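Local coordinates for uncharacterized HTH-type transcriptional regulator HI_0893 (Haemophilus influenzae, PDB 3QKX), which probably binds regulatory DNA through an N-terminal helix-turn-helix and acts as a transcription factor of the TetR family, at residues P80-Y85 against S177-S182; R86-N91 against L151-A156; N91-L96 against I157-D162; A137-E142 against R181-I186. All coordinates share one frame; numbering follows the deposited sequence. Where two conformers were deposited one is given.

Contact 1: residues P80-Y85 against S177-S182; sequences PFFEQY and SVIERS. With SO4 (sulfate ion), chain D.
The ring of Tyr85 presents its edge to helix 172-184: Ser182 OG lies in the ring plane, beyond the phenol oxygen, and Ile179 O is met at the CE2 edge, 3.5 Å from that carbon. Phe82 approaches obliquely, its CE1 reaching Ile179 CG2 at 3.9 Å, and the two side chains cross at about a right angle. Both rings come from CB atoms that do not aim at the partner helix; with CG anti to the backbone N (chi1 173° in Phe82, 171° in Tyr85) they are carried across the gap. The polar link is a short hydrogen bond of 2.5 Å from Tyr85 OH to Ser182 OG. Here helix 81-98 meets helix 172-184, the last helix of the chain, in the all-helical TetR-type C-terminal domain, their segment axes 10.8 Å apart at 125°. Trp183 packs against both aromatic rings, while Glu180 turns its carboxylate to Arg184 in a salt bridge. A sulfate, probably from the crystallisation liquor, is bound by Ser177 OG and by Arg181, whose NH2 reaches O2 of the ion at 2.7 Å in the guanidinium plane. Arg181 NH1 bonds to the backbone oxygens of Ala185 and Gln187 of the second subunit.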
loop_
_atom_site.group_PDB
_atom_site.type_symbol
_atom_site.label_atom_id
_atom_site.label_comp_id
_atom_site.label_asym_id
_atom_site.label_seq_id
_atom_site.Cartn_x
_atom_site.Cartn_y
_atom_site.Cartn_z
ATOM N N PRO A 80 26.388 12.769 0.624
ATOM C CA PRO A 80 25.674 12.962 1.876
ATOM C C PRO A 80 24.516 11.995 2.059
ATOM O O PRO A 80 23.959 11.490 1.081
ATOM C CB PRO A 80 25.116 14.393 1.756
ATOM C CG PRO A 80 25.841 15.028 0.703
ATOM C CD PRO A 80 26.307 13.975 -0.228
ATOM N N PHE A 81 24.113 11.799 3.302
ATOM C CA PHE A 81 23.068 10.836 3.618
ATOM C C PHE A 81 21.759 11.178 2.928
ATOM O O PHE A 81 21.048 10.265 2.473
ATOM C CB PHE A 81 22.871 10.713 5.143
ATOM C CG PHE A 81 24.034 10.022 5.851
ATOM C CD1 PHE A 81 24.293 8.668 5.633
ATOM C CD2 PHE A 81 24.888 10.727 6.683
ATOM C CE1 PHE A 81 25.351 8.024 6.252
ATOM C CE2 PHE A 81 25.974 10.075 7.307
ATOM C CZ PHE A 81 26.191 8.721 7.086
ATOM N N PHE A 82 21.456 12.478 2.812
ATOM C CA PHE A 82 20.276 12.924 2.053
ATOM C C PHE A 82 20.338 12.475 0.602
ATOM O O PHE A 82 19.370 11.967 0.075
ATOM C CB PHE A 82 20.133 14.449 2.086
ATOM C CG PHE A 82 19.047 14.955 1.205
ATOM C CD1 PHE A 82 17.737 14.569 1.422
ATOM C CD2 PHE A 82 19.323 15.787 0.128
ATOM C CE1 PHE A 82 16.695 15.028 0.576
ATOM C CE2 PHE A 82 18.275 16.247 -0.728
ATOM C CZ PHE A 82 16.979 15.870 -0.487
ATOM N N GLU A 83 21.476 12.677 -0.043
ATOM C CA GLU A 83 21.627 12.247 -1.437
ATOM C C GLU A 83 21.561 10.725 -1.587
ATOM O O GLU A 83 21.062 10.232 -2.606
ATOM C CB GLU A 83 22.919 12.786 -2.057
ATOM C CG GLU A 83 22.966 14.323 -2.186
ATOM C CD GLU A 83 21.845 14.921 -3.082
ATOM O OE1 GLU A 83 21.241 14.181 -3.915
ATOM O OE2 GLU A 83 21.572 16.143 -2.933
ATOM N N GLN A 84 22.034 9.995 -0.576
ATOM C CA GLN A 84 21.877 8.551 -0.556
ATOM C C GLN A 84 20.410 8.197 -0.462
ATOM O O GLN A 84 19.945 7.304 -1.134
ATOM C CB GLN A 84 22.648 7.916 0.606
ATOM C CG GLN A 84 24.160 8.017 0.474
ATOM C CD GLN A 84 24.901 7.589 1.743
ATOM O OE1 GLN A 84 24.381 6.815 2.557
ATOM N NE2 GLN A 84 26.126 8.078 1.902
ATOM N N TYR A 85 19.679 8.919 0.374
ATOM C CA TYR A 85 18.254 8.714 0.505
ATOM C C TYR A 85 17.519 9.131 -0.781
ATOM O O TYR A 85 16.651 8.427 -1.233
ATOM C CB TYR A 85 17.705 9.467 1.711
ATOM C CG TYR A 85 16.190 9.472 1.765
ATOM C CD1 TYR A 85 15.495 8.435 2.336
ATOM C CD2 TYR A 85 15.464 10.557 1.285
ATOM C CE1 TYR A 85 14.076 8.453 2.379
ATOM C CE2 TYR A 85 14.083 10.571 1.324
ATOM C CZ TYR A 85 13.400 9.518 1.865
ATOM O OH TYR A 85 12.022 9.563 1.896
ATOM N N SER A 177 10.118 18.029 -3.887
ATOM C CA SER A 177 9.367 18.386 -2.687
ATOM C C SER A 177 9.028 17.152 -1.870
ATOM O O SER A 177 9.329 17.118 -0.700
ATOM C CB SER A 177 8.104 19.167 -3.028
ATOM O OG SER A 177 8.379 20.558 -3.106
ATOM N N VAL A 178 8.495 16.112 -2.506
ATOM C CA VAL A 178 8.179 14.862 -1.789
ATOM C C VAL A 178 9.429 14.161 -1.255
ATOM O O VAL A 178 9.429 13.658 -0.137
ATOM C CB VAL A 178 7.393 13.872 -2.657
ATOM C CG1 VAL A 178 7.183 12.614 -1.913
ATOM C CG2 VAL A 178 6.053 14.458 -3.088
ATOM N N ILE A 179 10.501 14.140 -2.039
ATOM C CA ILE A 179 11.763 13.562 -1.564
ATOM C C ILE A 179 12.261 14.283 -0.315
ATOM O O ILE A 179 12.586 13.663 0.663
ATOM C CB ILE A 179 12.870 13.624 -2.612
ATOM C CG1 ILE A 179 12.635 12.607 -3.707
ATOM C CG2 ILE A 179 14.227 13.306 -1.971
ATOM C CD1 ILE A 179 13.482 12.863 -4.996
ATOM N N GLU A 180 12.314 15.592 -0.380
ATOM C CA GLU A 180 12.816 16.412 0.718
ATOM C C GLU A 180 11.919 16.376 1.936
ATOM O O GLU A 180 12.401 16.358 3.057
ATOM C CB GLU A 180 12.980 17.857 0.255
ATOM C CG GLU A 180 13.715 18.747 1.270
ATOM C CD GLU A 180 12.784 19.436 2.259
ATOM O OE1 GLU A 180 11.757 20.025 1.821
ATOM O OE2 GLU A 180 13.077 19.398 3.480
ATOM N N ARG A 181 10.618 16.392 1.717
ATOM C CA ARG A 181 9.666 16.416 2.825
ATOM C C ARG A 181 9.549 15.064 3.498
ATOM O O ARG A 181 9.431 15.008 4.720
ATOM C CB ARG A 181 8.324 16.901 2.339
ATOM C CG ARG A 181 8.356 18.387 2.107
ATOM C CD ARG A 181 7.105 18.897 1.516
ATOM N NE ARG A 181 7.118 20.348 1.436
ATOM C CZ ARG A 181 6.941 21.179 2.466
ATOM N NH1 ARG A 181 6.740 20.724 3.708
ATOM N NH2 ARG A 181 6.968 22.488 2.256
ATOM N N SER A 182 9.597 13.975 2.727
ATOM C CA SER A 182 9.588 12.633 3.339
ATOM C C SER A 182 10.867 12.390 4.179
ATOM O O SER A 182 10.821 11.750 5.235
ATOM C CB SER A 182 9.450 11.571 2.270
ATOM O OG SER A 182 10.572 11.600 1.437
HETATM S S SO4 D . 8.345 23.170 -0.599
HETATM O O1 SO4 D . 9.183 23.684 0.498
HETATM O O2 SO4 D . 6.924 23.411 -0.325
HETATM O O3 SO4 D . 8.631 21.752 -0.826
HETATM O O4 SO4 D . 8.670 23.897 -1.825
#

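Contact 2: residues R86-N91 against L151-A156; sequences RQMWKN and LSLKTA. With SO4 (sulfate ion), chain F.
Trp89 can be followed outward from CB, which touches Leu153 CD2 at 3.9 Å; the same methyl reaches back to Trp89 CA at 3.5 Å. A chi1 of -160° sets the indole trans to the amide nitrogen and sends it toward Thr155 and Ala156. There Ala156 CB sits over one face, 3.5 Å from the centroid of the five-membered ring and 14° off its normal, a CH-pi contact. Farther along the edge, NE1 donates to Thr155 OG1 at 3.0 Å, with the acceptor in the ring plane and an N-H...O angle of 166°. CZ2 packs against Ala156 CA. Helix 81-98 here packs on helix 154-165 and the residues leading into it, inside the all-helical C-terminal domain of a TetR-type protein. The threonine that receives the indole N-H passes its own proton to Ser152 O at 2.5 Å, nearly along the C=O axis, and Thr155 N bonds to the same oxygen. The buried indole nitrogen is thereby tied to the backbone at Ser152 through Thr155. Leu153 CD1 meets CB of Met88, which is a selenomethionine, at 4.1 Å. Away from this interface, Arg86 NH2 reaches O3 of a sulfate, probably from the crystallisation liquor, at 2.9 Å.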
loop_
_atom_site.group_PDB
_atom_site.type_symbol
_atom_site.label_atom_id
_atom_site.label_comp_id
_atom_site.label_asym_id
_atom_site.label_seq_id
_atom_site.Cartn_x
_atom_site.Cartn_y
_atom_site.Cartn_z
ATOM N N ARG A 86 17.888 10.274 -1.346
ATOM C CA ARG A 86 17.289 10.760 -2.577
ATOM C C ARG A 86 17.517 9.797 -3.730
ATOM O O ARG A 86 16.607 9.530 -4.489
ATOM C CB ARG A 86 17.856 12.133 -2.910
ATOM C CG ARG A 86 17.411 12.725 -4.232
ATOM C CD ARG A 86 17.636 14.209 -4.233
ATOM N NE ARG A 86 17.447 14.768 -5.555
ATOM C CZ ARG A 86 18.393 14.916 -6.486
ATOM N NH1 ARG A 86 19.667 14.544 -6.286
ATOM N NH2 ARG A 86 18.048 15.428 -7.662
ATOM N N GLN A 87 18.717 9.251 -3.841
ATOM C CA GLN A 87 18.990 8.215 -4.852
ATOM C C GLN A 87 18.060 7.024 -4.671
ATOM O O GLN A 87 17.511 6.526 -5.637
ATOM C CB GLN A 87 20.430 7.739 -4.749
ATOM C CG GLN A 87 20.877 6.742 -5.845
ATOM C CD GLN A 87 20.862 7.378 -7.207
ATOM O OE1 GLN A 87 21.638 8.270 -7.471
ATOM N NE2 GLN A 87 19.930 6.969 -8.050
HETATM N N MSE A 88 17.917 6.556 -3.435
HETATM C CA MSE A 88 17.064 5.402 -3.156
HETATM C C MSE A 88 15.610 5.708 -3.498
HETATM O O MSE A 88 14.912 4.859 -4.027
HETATM C CB MSE A 88 17.182 4.955 -1.687
HETATM C CG MSE A 88 18.430 4.156 -1.395
HETATM SE SE MSE A 88 18.394 3.385 0.407
HETATM C CE MSE A 88 18.560 5.015 1.476
ATOM N N TRP A 89 15.155 6.918 -3.197
ATOM C CA TRP A 89 13.788 7.331 -3.551
ATOM C C TRP A 89 13.585 7.252 -5.063
ATOM O O TRP A 89 12.625 6.666 -5.531
ATOM C CB TRP A 89 13.515 8.760 -3.064
ATOM C CG TRP A 89 12.065 9.073 -2.954
ATOM C CD1 TRP A 89 11.318 9.034 -1.831
ATOM C CD2 TRP A 89 11.193 9.473 -4.006
ATOM N NE1 TRP A 89 10.019 9.361 -2.110
ATOM C CE2 TRP A 89 9.912 9.622 -3.447
ATOM C CE3 TRP A 89 11.360 9.696 -5.384
ATOM C CZ2 TRP A 89 8.828 10.005 -4.183
ATOM C CZ3 TRP A 89 10.277 10.055 -6.113
ATOM C CH2 TRP A 89 9.014 10.219 -5.512
ATOM N N LYS A 90 14.513 7.840 -5.810
ATOM C CA LYS A 90 14.444 7.893 -7.267
ATOM C C LYS A 90 14.556 6.506 -7.874
ATOM O O LYS A 90 13.872 6.180 -8.867
ATOM C CB LYS A 90 15.575 8.762 -7.824
ATOM C CG LYS A 90 15.480 10.237 -7.476
ATOM C CD LYS A 90 16.828 10.892 -7.631
ATOM C CE LYS A 90 17.006 11.549 -9.007
ATOM N NZ LYS A 90 18.361 12.172 -9.154
ATOM N N ASN A 91 15.424 5.680 -7.292
ATOM C CA ASN A 91 15.543 4.300 -7.744
ATOM C C ASN A 91 14.196 3.600 -7.689
ATOM O O ASN A 91 13.811 2.951 -8.641
ATOM C CB ASN A 91 16.507 3.496 -6.891
ATOM C CG ASN A 91 17.975 3.898 -7.073
ATOM O OD1 ASN A 91 18.358 4.496 -8.065
ATOM N ND2 ASN A 91 18.786 3.587 -6.070
ATOM N N LEU A 151 7.635 6.074 7.210
ATOM C CA LEU A 151 7.563 7.543 7.249
ATOM C C LEU A 151 8.261 8.233 6.071
ATOM O O LEU A 151 8.070 9.430 5.887
ATOM C CB LEU A 151 8.180 8.093 8.551
ATOM C CG LEU A 151 7.462 7.862 9.874
ATOM C CD1 LEU A 151 8.283 8.435 11.023
ATOM C CD2 LEU A 151 6.064 8.466 9.886
ATOM N N SER A 152 9.079 7.513 5.301
ATOM C CA SER A 152 9.987 8.171 4.342
ATOM C C SER A 152 9.966 7.513 2.927
ATOM O O SER A 152 9.149 7.905 2.063
ATOM C CB SER A 152 11.392 8.234 4.914
ATOM O OG SER A 152 11.898 6.936 5.191
ATOM N N LEU A 153 10.802 6.500 2.701
ATOM C CA LEU A 153 10.872 5.886 1.375
ATOM C C LEU A 153 9.538 5.353 0.919
ATOM O O LEU A 153 9.279 5.293 -0.278
ATOM C CB LEU A 153 11.861 4.729 1.327
ATOM C CG LEU A 153 13.239 5.012 0.804
ATOM C CD1 LEU A 153 13.966 3.672 0.580
ATOM C CD2 LEU A 153 13.145 5.813 -0.462
ATOM N N LYS A 154 8.694 4.956 1.868
ATOM C CA LYS A 154 7.361 4.471 1.544
ATOM C C LYS A 154 6.615 5.400 0.617
ATOM O O LYS A 154 5.850 4.913 -0.178
ATOM C CB LYS A 154 6.555 4.238 2.808
ATOM C CG LYS A 154 5.183 3.615 2.626
ATOM C CD LYS A 154 5.213 2.304 1.888
ATOM C CE LYS A 154 3.872 1.592 1.965
ATOM N NZ LYS A 154 3.846 0.327 1.171
ATOM N N THR A 155 6.841 6.721 0.717
ATOM C CA THR A 155 6.173 7.704 -0.153
ATOM C C THR A 155 6.403 7.421 -1.647
ATOM O O THR A 155 5.487 7.527 -2.456
ATOM C CB THR A 155 6.626 9.145 0.151
ATOM O OG1 THR A 155 8.070 9.217 0.163
ATOM C CG2 THR A 155 6.052 9.635 1.497
ATOM N N ALA A 156 7.613 6.990 -1.985
ATOM C CA ALA A 156 7.948 6.654 -3.360
ATOM C C ALA A 156 7.001 5.602 -3.892
ATOM O O ALA A 156 6.439 5.767 -4.989
ATOM C CB ALA A 156 9.339 6.194 -3.456
HETATM S S SO4 F . 21.035 15.343 -9.537
HETATM O O1 SO4 F . 21.815 14.141 -9.219
HETATM O O2 SO4 F . 20.939 16.228 -8.374
HETATM O O3 SO4 F . 19.698 14.938 -9.984
HETATM O O4 SO4 F . 21.678 16.091 -10.612
#

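Contact 3: residues N91-L96 against I157-D162; sequences NIWYFL and INLASD
Ile92 and Ile157 meet obliquely, Ile92 CG2 against Ile157 CG1 at 3.8 Å, in the helical core of the TetR-type C-terminal domain. Helices 81-98 and 154-165 run almost the same way here, with segment axes 9.3 Å apart and inclined at 24°, and Trp93 and Ala160 are the closest pair of residues by CA. The small side chain of Ala160, whose CB points toward the facing helix, is consistent with this close spacing. Leu96 also points toward its partner, and its CD1 rests on Ala160 CB at 4.0 Å while lying near Ile157 CA. Trp93 behaves differently: its CB leaves the backbone to one side, and a chi1 of 171°, close to trans, swings the indole across. The six-membered ring then arrives edge-on, with the backbone of Leu159 and Ala160 near its plane, whereas the Leu159 side chain slants across it. Leu106 of helix 100-109 packs on both Leu96 and Ile157, and Leu71 of helix 52-72 packs on Ile92. On another side of helix 154-165, Asn158 ND2 is hydrogen-bonded to Asn158 OD1 of the second subunit. Trp93 CZ3 lies 3.7 Å from Leu159 CG and 3.4 Å from Ala160 N.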
loop_
_atom_site.group_PDB
_atom_site.type_symbol
_atom_site.label_atom_id
_atom_site.label_comp_id
_atom_site.label_asym_id
_atom_site.label_seq_id
_atom_site.Cartn_x
_atom_site.Cartn_y
_atom_site.Cartn_z
ATOM N N ASN A 91 15.424 5.680 -7.292
ATOM C CA ASN A 91 15.543 4.300 -7.744
ATOM C C ASN A 91 14.196 3.600 -7.689
ATOM O O ASN A 91 13.811 2.951 -8.641
ATOM C CB ASN A 91 16.507 3.496 -6.891
ATOM C CG ASN A 91 17.975 3.898 -7.073
ATOM O OD1 ASN A 91 18.358 4.496 -8.065
ATOM N ND2 ASN A 91 18.786 3.587 -6.070
ATOM N N ILE A 92 13.474 3.756 -6.578
ATOM C CA ILE A 92 12.180 3.109 -6.431
ATOM C C ILE A 92 11.174 3.701 -7.393
ATOM O O ILE A 92 10.427 2.966 -8.026
ATOM C CB ILE A 92 11.624 3.246 -4.995
ATOM C CG1 ILE A 92 12.506 2.497 -3.999
ATOM C CG2 ILE A 92 10.215 2.690 -4.910
ATOM C CD1 ILE A 92 12.008 2.625 -2.516
ATOM N N TRP A 93 11.158 5.031 -7.490
ATOM C CA TRP A 93 10.183 5.759 -8.312
ATOM C C TRP A 93 10.299 5.380 -9.766
ATOM O O TRP A 93 9.311 4.974 -10.390
ATOM C CB TRP A 93 10.377 7.272 -8.150
ATOM C CG TRP A 93 9.583 8.087 -9.093
ATOM C CD1 TRP A 93 10.034 8.720 -10.224
ATOM C CD2 TRP A 93 8.186 8.348 -9.026
ATOM N NE1 TRP A 93 9.004 9.359 -10.849
ATOM C CE2 TRP A 93 7.855 9.149 -10.137
ATOM C CE3 TRP A 93 7.184 7.990 -8.141
ATOM C CZ2 TRP A 93 6.572 9.583 -10.377
ATOM C CZ3 TRP A 93 5.889 8.431 -8.396
ATOM C CH2 TRP A 93 5.605 9.214 -9.496
ATOM N N TYR A 94 11.508 5.489 -10.303
ATOM C CA TYR A 94 11.743 5.164 -11.700
ATOM C C TYR A 94 11.643 3.680 -11.972
ATOM O O TYR A 94 11.348 3.307 -13.090
ATOM C CB TYR A 94 13.104 5.691 -12.175
ATOM C CG TYR A 94 13.148 7.195 -12.245
ATOM C CD1 TYR A 94 12.322 7.899 -13.125
ATOM C CD2 TYR A 94 14.020 7.918 -11.440
ATOM C CE1 TYR A 94 12.352 9.285 -13.185
ATOM C CE2 TYR A 94 14.054 9.293 -11.479
ATOM C CZ TYR A 94 13.221 9.978 -12.345
ATOM O OH TYR A 94 13.281 11.350 -12.363
ATOM N N PHE A 95 11.910 2.832 -10.977
ATOM C CA PHE A 95 11.788 1.388 -11.176
ATOM C C PHE A 95 10.340 0.990 -11.392
ATOM O O PHE A 95 10.046 0.186 -12.302
ATOM C CB PHE A 95 12.354 0.607 -10.004
ATOM C CG PHE A 95 12.089 -0.866 -10.077
ATOM C CD1 PHE A 95 12.847 -1.676 -10.896
ATOM C CD2 PHE A 95 11.089 -1.452 -9.307
ATOM C CE1 PHE A 95 12.617 -3.033 -10.960
ATOM C CE2 PHE A 95 10.860 -2.821 -9.372
ATOM C CZ PHE A 95 11.625 -3.600 -10.195
ATOM N N LEU A 96 9.448 1.538 -10.558
ATOM C CA LEU A 96 8.025 1.225 -10.634
ATOM C C LEU A 96 7.377 1.878 -11.822
ATOM O O LEU A 96 6.504 1.273 -12.431
ATOM C CB LEU A 96 7.291 1.636 -9.367
ATOM C CG LEU A 96 7.662 0.822 -8.118
ATOM C CD1 LEU A 96 7.127 1.474 -6.852
ATOM C CD2 LEU A 96 7.164 -0.619 -8.228
ATOM N N ILE A 157 6.728 4.590 -3.078
ATOM C CA ILE A 157 5.842 3.497 -3.481
ATOM C C ILE A 157 4.399 3.955 -3.534
ATOM O O ILE A 157 3.673 3.596 -4.444
ATOM C CB ILE A 157 5.950 2.278 -2.531
ATOM C CG1 ILE A 157 7.387 1.738 -2.510
ATOM C CG2 ILE A 157 4.964 1.188 -2.950
ATOM C CD1 ILE A 157 7.708 0.825 -1.326
ATOM N N ASN A 158 3.973 4.729 -2.545
ATOM C CA ASN A 158 2.598 5.189 -2.485
ATOM C C ASN A 158 2.278 6.177 -3.639
ATOM O O ASN A 158 1.154 6.180 -4.191
ATOM C CB ASN A 158 2.291 5.830 -1.098
ATOM C CG ASN A 158 2.015 4.780 0.011
ATOM O OD1 ASN A 158 1.700 3.643 -0.278
ATOM N ND2 ASN A 158 2.122 5.188 1.276
ATOM N N LEU A 159 3.260 7.006 -4.000
ATOM C CA LEU A 159 3.075 7.984 -5.061
ATOM C C LEU A 159 2.923 7.310 -6.425
ATOM O O LEU A 159 2.007 7.631 -7.172
ATOM C CB LEU A 159 4.229 8.983 -5.085
ATOM C CG LEU A 159 3.975 10.266 -5.866
ATOM C CD1 LEU A 159 2.783 11.068 -5.276
ATOM C CD2 LEU A 159 5.205 11.091 -5.859
ATOM N N ALA A 160 3.826 6.377 -6.733
ATOM C CA ALA A 160 3.736 5.556 -7.943
ATOM C C ALA A 160 2.375 4.857 -8.032
ATOM O O ALA A 160 1.704 4.894 -9.075
ATOM C CB ALA A 160 4.825 4.543 -7.954
ATOM N N SER A 161 1.945 4.275 -6.920
ATOM C CA SER A 161 0.746 3.456 -6.914
ATOM C C SER A 161 -0.525 4.293 -7.133
ATOM O O SER A 161 -1.352 3.951 -7.990
ATOM C CB SER A 161 0.652 2.656 -5.621
ATOM O OG SER A 161 -0.121 1.473 -5.827
ATOM N N ASP A 162 -0.611 5.425 -6.427
ATOM C CA ASP A 162 -1.747 6.356 -6.519
ATOM C C ASP A 162 -1.639 7.445 -7.633
ATOM O O ASP A 162 -2.584 8.197 -7.841
ATOM C CB ASP A 162 -1.960 7.035 -5.153
ATOM C CG ASP A 162 -2.012 6.009 -3.977
ATOM O OD1 ASP A 162 -2.437 4.833 -4.221
ATOM O OD2 ASP A 162 -1.573 6.354 -2.849
#

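Contact 4: residues A137-E142 against R181-I186; sequences AGLLAE and RSWRAI. With SO4 (sulfate ion), chain D.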
loop_
_atom_site.group_PDB
_atom_site.type_symbol
_atom_site.label_atom_id
_atom_site.label_comp_id
_atom_site.label_asym_id
_atom_site.label_seq_id
_atom_site.Cartn_x
_atom_site.Cartn_y
_atom_site.Cartn_z
ATOM N N ALA A 137 25.823 8.463 12.733
ATOM C CA ALA A 137 26.284 9.846 12.477
ATOM C C ALA A 137 25.494 10.932 13.249
ATOM O O ALA A 137 25.968 12.043 13.428
ATOM C CB ALA A 137 26.231 10.131 10.993
ATOM N N GLY A 138 24.274 10.606 13.643
ATOM C CA GLY A 138 23.432 11.485 14.444
ATOM C C GLY A 138 22.324 12.174 13.671
ATOM O O GLY A 138 21.757 13.109 14.177
ATOM N N LEU A 139 21.985 11.682 12.479
ATOM C CA LEU A 139 21.062 12.401 11.554
ATOM C C LEU A 139 19.594 12.080 11.697
ATOM O O LEU A 139 18.750 12.955 11.407
ATOM C CB LEU A 139 21.397 12.119 10.098
ATOM C CG LEU A 139 22.436 13.030 9.501
ATOM C CD1 LEU A 139 23.790 12.681 10.100
ATOM C CD2 LEU A 139 22.426 12.882 8.020
ATOM N N LEU A 140 19.288 10.828 12.081
ATOM C CA LEU A 140 17.956 10.274 11.973
ATOM C C LEU A 140 17.293 10.081 13.321
ATOM O O LEU A 140 17.970 9.942 14.316
ATOM C CB LEU A 140 18.027 8.920 11.274
ATOM C CG LEU A 140 18.307 8.869 9.775
ATOM C CD1 LEU A 140 17.903 7.500 9.272
ATOM C CD2 LEU A 140 17.574 9.941 9.020
ATOM N N ALA A 141 15.955 10.015 13.329
ATOM C CA ALA A 141 15.190 9.695 14.545
ATOM C C ALA A 141 15.548 8.319 15.088
ATOM O O ALA A 141 15.860 7.423 14.320
ATOM C CB ALA A 141 13.712 9.757 14.258
ATOM N N GLU A 142 15.508 8.154 16.412
ATOM C CA GLU A 142 15.706 6.833 17.038
ATOM C C GLU A 142 14.369 6.038 17.058
ATOM O O GLU A 142 13.729 5.867 18.086
ATOM C CB GLU A 142 16.368 6.954 18.439
ATOM C CG GLU A 142 17.966 7.018 18.380
ATOM C CD GLU A 142 18.643 6.988 19.777
ATOM N N ARG A 181 10.618 16.392 1.717
ATOM C CA ARG A 181 9.666 16.416 2.825
ATOM C C ARG A 181 9.549 15.064 3.498
ATOM O O ARG A 181 9.431 15.008 4.720
ATOM C CB ARG A 181 8.324 16.901 2.339
ATOM C CG ARG A 181 8.356 18.387 2.107
ATOM C CD ARG A 181 7.105 18.897 1.516
ATOM N NE ARG A 181 7.118 20.348 1.436
ATOM C CZ ARG A 181 6.941 21.179 2.466
ATOM N NH1 ARG A 181 6.740 20.724 3.708
ATOM N NH2 ARG A 181 6.968 22.488 2.256
ATOM N N SER A 182 9.597 13.975 2.727
ATOM C CA SER A 182 9.588 12.633 3.339
ATOM C C SER A 182 10.867 12.390 4.179
ATOM O O SER A 182 10.821 11.750 5.235
ATOM C CB SER A 182 9.450 11.571 2.270
ATOM O OG SER A 182 10.572 11.600 1.437
ATOM N N TRP A 183 11.997 12.909 3.686
ATOM C CA TRP A 183 13.264 12.943 4.435
ATOM C C TRP A 183 13.121 13.711 5.722
ATOM O O TRP A 183 13.569 13.268 6.766
ATOM C CB TRP A 183 14.326 13.597 3.583
ATOM C CG TRP A 183 15.648 13.885 4.263
ATOM C CD1 TRP A 183 16.178 15.109 4.508
ATOM C CD2 TRP A 183 16.630 12.943 4.657
ATOM N NE1 TRP A 183 17.410 14.989 5.063
ATOM C CE2 TRP A 183 17.723 13.667 5.156
ATOM C CE3 TRP A 183 16.695 11.556 4.638
ATOM C CZ2 TRP A 183 18.858 13.054 5.664
ATOM C CZ3 TRP A 183 17.822 10.942 5.142
ATOM C CH2 TRP A 183 18.890 11.687 5.653
ATOM N N ARG A 184 12.469 14.861 5.626
ATOM C CA ARG A 184 12.239 15.745 6.766
ATOM C C ARG A 184 11.566 15.003 7.929
ATOM O O ARG A 184 11.891 15.228 9.087
ATOM C CB ARG A 184 11.377 16.923 6.333
ATOM C CG ARG A 184 11.495 18.108 7.192
ATOM C CD ARG A 184 10.497 19.180 6.818
ATOM N NE ARG A 184 10.747 19.811 5.508
ATOM C CZ ARG A 184 10.104 20.904 5.075
ATOM N NH1 ARG A 184 9.160 21.480 5.829
ATOM N NH2 ARG A 184 10.385 21.432 3.879
ATOM N N ALA A 185 10.637 14.109 7.597
ATOM C CA ALA A 185 9.908 13.317 8.579
ATOM C C ALA A 185 10.785 12.387 9.440
ATOM O O ALA A 185 10.382 12.012 10.547
ATOM C CB ALA A 185 8.833 12.492 7.862
ATOM N N ILE A 186 11.943 11.979 8.926
ATOM C CA ILE A 186 12.824 11.060 9.679
ATOM C C ILE A 186 14.104 11.705 10.192
ATOM O O ILE A 186 14.968 10.987 10.686
ATOM C CB ILE A 186 13.164 9.757 8.897
ATOM C CG1 ILE A 186 13.852 10.059 7.587
ATOM C CG2 ILE A 186 11.915 8.948 8.672
ATOM C CD1 ILE A 186 14.454 8.854 6.955
HETATM S S SO4 D . 8.345 23.170 -0.599
HETATM O O1 SO4 D . 9.183 23.684 0.498
HETATM O O2 SO4 D . 6.924 23.411 -0.325
HETATM O O3 SO4 D . 8.631 21.752 -0.826
HETATM O O4 SO4 D . 8.670 23.897 -1.825
#
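Backbone polar contact joins the two segments at one point: Ala141 N donates to Ile186 O at 3.0 Å, with an N-H...O angle of 160°. The donor stands above the carbonyl plane, 38° out of it. Leu140 CA approaches the same oxygen at 3.3 Å in a CA-H...O contact, so Ile186 O is met by two neighbouring residues of the loop.

Apolar packing lies beside this bond. Leu140 and Ile186 run alongside each other in the same direction, and Leu140 CD2 touches Ile186 CD1 at 3.9 Å. That branch also reaches Trp183 CZ3 at 4.0 Å, approaching the indole obliquely, whereas Leu139 CD2 comes to the ring edge near its plane, 4.3 Å from Trp183 CZ2.

Charged groups gather on another side of helix 172-184. Arg184 NH2 lies over the centre of the Arg181 guanidinium, 3.6 Å above its plane, and has Glu180 as its salt-bridge partner; the bound sulfate nearby supplies further negative charge. Arg184 also packs on Arg184 of the second subunit.

Gly138, with positive phi (104°), ends helix 126-137 in a Schellman motif, a helix C-cap that turns the chain into the loop lying against Trp183 and Ile186 in this TetR-type domain.

In the fold
All four contacts are largely buried and lie within the C-terminal domain. Contacts 2 and 3 are nearer the centre of the chain and join the same pair, helices 81-98 and 154-165; contact 1 ties the beginning of helix 81-98 to helix 172-184, and contact 4, about 22 Å from the chain centre, sets a loop against residues 181-186. Chemistry follows place: contact 3 is apolar, contacts 1 and 2 each add one side-chain hydrogen bond from an aromatic residue to a hydroxyl, and contact 4 combines a backbone bond with leucine packing on Trp183 and Ile186. Trp183 links contacts 1 and 4, Trp89 touches Ile179 of contact 1 and Leu159 of contact 3, and every contact reaches the second subunit.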